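PDB 6VC6: 6-phospho-alpha-glucosidase from Merdibacter massiliensis, which probably hydrolyses 6-phospho-alpha-glucosides to release glucose 6-phosphate, using bound NAD and a manganese ion in the manner of family 4 glycoside hydrolases. Local coordinates for residues Tyr4-Val9 against Phe80-Met85. Sequence-based numbering, arbitrary orientation.
Sequences YNVCIV and FIFMQM. With NAD (nicotinamide-adenine-dinucleotide), chain G.
Val-9 fills the hollow between Ile-81, Met-83 and Met-85. A chi1 of 171° swings CG1 opposite the valine's own backbone N and 3.6 Å from CE of selenomethionine Met-83, while CG2 packs 3.7 Å from CG2 of Ile-81. Toward the N-terminal ends of the strands on this face, CD1 of Ile-81 bends over to CB of Cys-7. Losing both methyls to an alanine here would probably open a gap, leaving the Met-83 methyl without its partner on this strand and the adenine end of NAD, which CG1 also touches, less snugly backed.

The other face carries the rings. Val-6 CG1 is a knob centred over one face of Phe-82, 4.1 Å from the ring centroid, a CH-pi contact; Ile-8 CG1 leans on CB of the same phenylalanine. Where the two strands begin, the edge of Phe-80 is turned toward the face of Tyr-4 in an offset edge-to-face pair, planes at 65°.

Between the two layers the strands run parallel, joined by a ladder from Phe-80 N to Asn-5 O through to Gln-84 N to Val-9 O (2.8 Å). Just beyond, Met-85 O accepts a bond from NAD O3D, at the C-terminal strand ends where a Rossmann fold holds its dinucleotide. In the sheet 4-9 lies between 32-38 and 80-83; helix 113-136 packs on Met-83, while helices 16-25 and 318-331 cover the Phe-82 face.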
loop_
_atom_site.group_PDB
_atom_site.type_symbol
_atom_site.label_atom_id
_atom_site.label_comp_id
_atom_site.label_asym_id
_atom_site.label_seq_id
_atom_site.Cartn_x
_atom_site.Cartn_y
_atom_site.Cartn_z
ATOM N N TYR A 4 22.117 2.960 -11.277
ATOM C CA TYR A 4 20.994 2.053 -11.449
ATOM C C TYR A 4 19.975 2.605 -12.438
ATOM O O TYR A 4 19.787 3.819 -12.556
ATOM C CB TYR A 4 20.310 1.778 -10.105
ATOM C CG TYR A 4 21.220 1.118 -9.096
ATOM C CD1 TYR A 4 21.335 -0.264 -9.038
ATOM C CD2 TYR A 4 21.972 1.877 -8.208
ATOM C CE1 TYR A 4 22.169 -0.873 -8.120
ATOM C CE2 TYR A 4 22.808 1.277 -7.286
ATOM C CZ TYR A 4 22.903 -0.098 -7.247
ATOM O OH TYR A 4 23.733 -0.702 -6.332
ATOM N N ASN A 5 19.317 1.688 -13.145
ATOM C CA ASN A 5 18.217 2.008 -14.043
ATOM C C ASN A 5 16.900 1.692 -13.346
ATOM O O ASN A 5 16.714 0.581 -12.838
ATOM C CB ASN A 5 18.326 1.218 -15.349
ATOM C CG ASN A 5 19.565 1.576 -16.147
ATOM O OD1 ASN A 5 20.147 2.645 -15.967
ATOM N ND2 ASN A 5 19.975 0.678 -17.035
ATOM N N VAL A 6 15.994 2.666 -13.322
ATOM C CA VAL A 6 14.740 2.561 -12.587
ATOM C C VAL A 6 13.585 2.854 -13.533
ATOM O O VAL A 6 13.682 3.737 -14.392
ATOM C CB VAL A 6 14.713 3.523 -11.379
ATOM C CG1 VAL A 6 13.394 3.415 -10.625
ATOM C CG2 VAL A 6 15.884 3.246 -10.450
ATOM N N CYS A 7 12.493 2.107 -13.381
ATOM C CA CYS A 7 11.261 2.362 -14.114
ATOM C C CYS A 7 10.104 2.436 -13.132
ATOM O O CYS A 7 9.953 1.556 -12.278
ATOM C CB CYS A 7 10.992 1.279 -15.164
ATOM S SG CYS A 7 9.313 1.321 -15.842
ATOM N N ILE A 8 9.295 3.484 -13.250
ATOM C CA ILE A 8 8.100 3.655 -12.432
ATOM C C ILE A 8 6.898 3.218 -13.256
ATOM O O ILE A 8 6.606 3.808 -14.304
ATOM C CB ILE A 8 7.943 5.106 -11.954
ATOM C CG1 ILE A 8 9.036 5.463 -10.946
ATOM C CG2 ILE A 8 6.564 5.317 -11.342
ATOM C CD1 ILE A 8 9.002 6.910 -10.500
ATOM N N VAL A 9 6.205 2.183 -12.793
ATOM C CA VAL A 9 4.969 1.734 -13.423
ATOM C C VAL A 9 3.818 2.515 -12.806
ATOM O O VAL A 9 3.575 2.430 -11.597
ATOM C CB VAL A 9 4.768 0.222 -13.256
ATOM C CG1 VAL A 9 3.382 -0.176 -13.735
ATOM C CG2 VAL A 9 5.838 -0.540 -14.021
ATOM N N PHE A 80 15.569 -1.819 -11.131
ATOM C CA PHE A 80 14.471 -1.684 -10.187
ATOM C C PHE A 80 13.219 -1.235 -10.923
ATOM O O PHE A 80 13.282 -0.384 -11.814
ATOM C CB PHE A 80 14.804 -0.678 -9.078
ATOM C CG PHE A 80 15.759 -1.205 -8.048
ATOM C CD1 PHE A 80 15.299 -1.956 -6.979
ATOM C CD2 PHE A 80 17.116 -0.948 -8.147
ATOM C CE1 PHE A 80 16.175 -2.441 -6.028
ATOM C CE2 PHE A 80 17.997 -1.430 -7.198
ATOM C CZ PHE A 80 17.525 -2.178 -6.137
ATOM N N ILE A 81 12.082 -1.811 -10.540
ATOM C CA ILE A 81 10.776 -1.418 -11.057
ATOM C C ILE A 81 9.931 -0.959 -9.877
ATOM O O ILE A 81 9.629 -1.755 -8.978
ATOM C CB ILE A 81 10.084 -2.562 -11.812
ATOM C CG1 ILE A 81 11.002 -3.122 -12.901
ATOM C CG2 ILE A 81 8.773 -2.083 -12.413
ATOM C CD1 ILE A 81 11.282 -2.151 -14.025
ATOM N N PHE A 82 9.560 0.319 -9.875
ATOM C CA PHE A 82 8.688 0.888 -8.851
ATOM C C PHE A 82 7.261 0.858 -9.386
ATOM O O PHE A 82 6.936 1.568 -10.342
ATOM C CB PHE A 82 9.107 2.316 -8.497
ATOM C CG PHE A 82 10.415 2.415 -7.753
ATOM C CD1 PHE A 82 11.167 1.286 -7.466
ATOM C CD2 PHE A 82 10.891 3.650 -7.340
ATOM C CE1 PHE A 82 12.368 1.388 -6.786
ATOM C CE2 PHE A 82 12.090 3.759 -6.659
ATOM C CZ PHE A 82 12.829 2.625 -6.381
HETATM N N MSE A 83 6.411 0.041 -8.774
HETATM C CA MSE A 83 5.037 -0.107 -9.245
HETATM C C MSE A 83 4.041 0.621 -8.345
HETATM O O MSE A 83 3.954 0.342 -7.150
HETATM C CB MSE A 83 4.666 -1.589 -9.343
HETATM C CG MSE A 83 5.748 -2.459 -9.956
HETATM SE SE MSE A 83 5.042 -4.111 -10.714
HETATM C CE MSE A 83 4.133 -3.364 -12.262
ATOM N N GLN A 84 3.290 1.552 -8.928
ATOM C CA GLN A 84 2.271 2.305 -8.203
ATOM C C GLN A 84 1.068 2.564 -9.108
ATOM O O GLN A 84 0.564 3.682 -9.217
ATOM C CB GLN A 84 2.841 3.610 -7.646
ATOM C CG GLN A 84 3.494 4.520 -8.678
ATOM C CD GLN A 84 3.873 5.869 -8.098
ATOM O OE1 GLN A 84 4.243 6.791 -8.824
ATOM N NE2 GLN A 84 3.783 5.989 -6.778
HETATM N N MSE A 85 0.583 1.508 -9.746
HETATM C CA MSE A 85 -0.603 1.577 -10.577
HETATM C C MSE A 85 -1.858 1.582 -9.747
HETATM O O MSE A 85 -1.812 1.121 -8.616
HETATM C CB MSE A 85 -0.667 0.402 -11.553
HETATM C CG MSE A 85 -1.031 -0.929 -10.896
HETATM SE SE MSE A 85 -1.645 -2.348 -12.108
HETATM C CE MSE A 85 -0.115 -2.313 -13.300
HETATM P PA NAD G . -3.767 7.488 -9.480
HETATM O O1A NAD G . -3.462 8.951 -9.267
HETATM O O2A NAD G . -5.025 7.079 -10.206
HETATM O O5B NAD G . -2.517 6.811 -10.230
HETATM C C5B NAD G . -2.649 5.537 -10.851
HETATM C C4B NAD G . -1.873 5.527 -12.158
HETATM O O4B NAD G . -1.629 4.181 -12.569
HETATM C C3B NAD G . -2.673 6.203 -13.259
HETATM O O3B NAD G . -1.864 7.192 -13.900
HETATM C C2B NAD G . -3.001 5.102 -14.244
HETATM O O2B NAD G . -2.904 5.581 -15.588
HETATM C C1B NAD G . -1.943 4.052 -13.956
HETATM N N9A NAD G . -2.419 2.685 -14.281
HETATM C C8A NAD G . -3.632 2.164 -14.018
HETATM N N7A NAD G . -3.719 0.884 -14.466
HETATM C C5A NAD G . -2.539 0.574 -15.035
HETATM C C6A NAD G . -1.948 -0.608 -15.708
HETATM N N6A NAD G . -2.656 -1.752 -15.867
HETATM N N1A NAD G . -0.677 -0.506 -16.157
HETATM C C2A NAD G . 0.042 0.623 -16.007
HETATM N N3A NAD G . -0.431 1.730 -15.409
HETATM C C4A NAD G . -1.690 1.767 -14.915
HETATM O O3 NAD G . -3.736 6.728 -8.061
HETATM P PN NAD G . -2.934 7.296 -6.789
HETATM O O1N NAD G . -3.933 7.892 -5.825
HETATM O O2N NAD G . -1.743 8.100 -7.255
HETATM O O5D NAD G . -2.400 5.914 -6.167
HETATM C C5D NAD G . -1.263 5.266 -6.732
HETATM C C4D NAD G . -1.193 3.852 -6.175
HETATM O O4D NAD G . -0.330 3.818 -5.036
HETATM C C3D NAD G . -2.567 3.393 -5.708
HETATM O O3D NAD G . -2.809 2.074 -6.203
HETATM C C2D NAD G . -2.459 3.331 -4.202
HETATM O O2D NAD G . -3.257 2.274 -3.669
HETATM C C1D NAD G . -0.978 3.065 -4.011
HETATM N N1N NAD G . -0.512 3.424 -2.674
HETATM C C2N NAD G . -0.110 2.425 -1.888
HETATM C C3N NAD G . 0.350 2.663 -0.605
HETATM C C7N NAD G . 0.785 1.501 0.236
HETATM O O7N NAD G . 0.964 1.659 1.432
HETATM N N7N NAD G . 0.954 0.317 -0.353
HETATM C C4N NAD G . 0.405 3.969 -0.137
HETATM C C5N NAD G . -0.023 4.996 -0.973
HETATM C C6N NAD G . -0.476 4.696 -2.255
#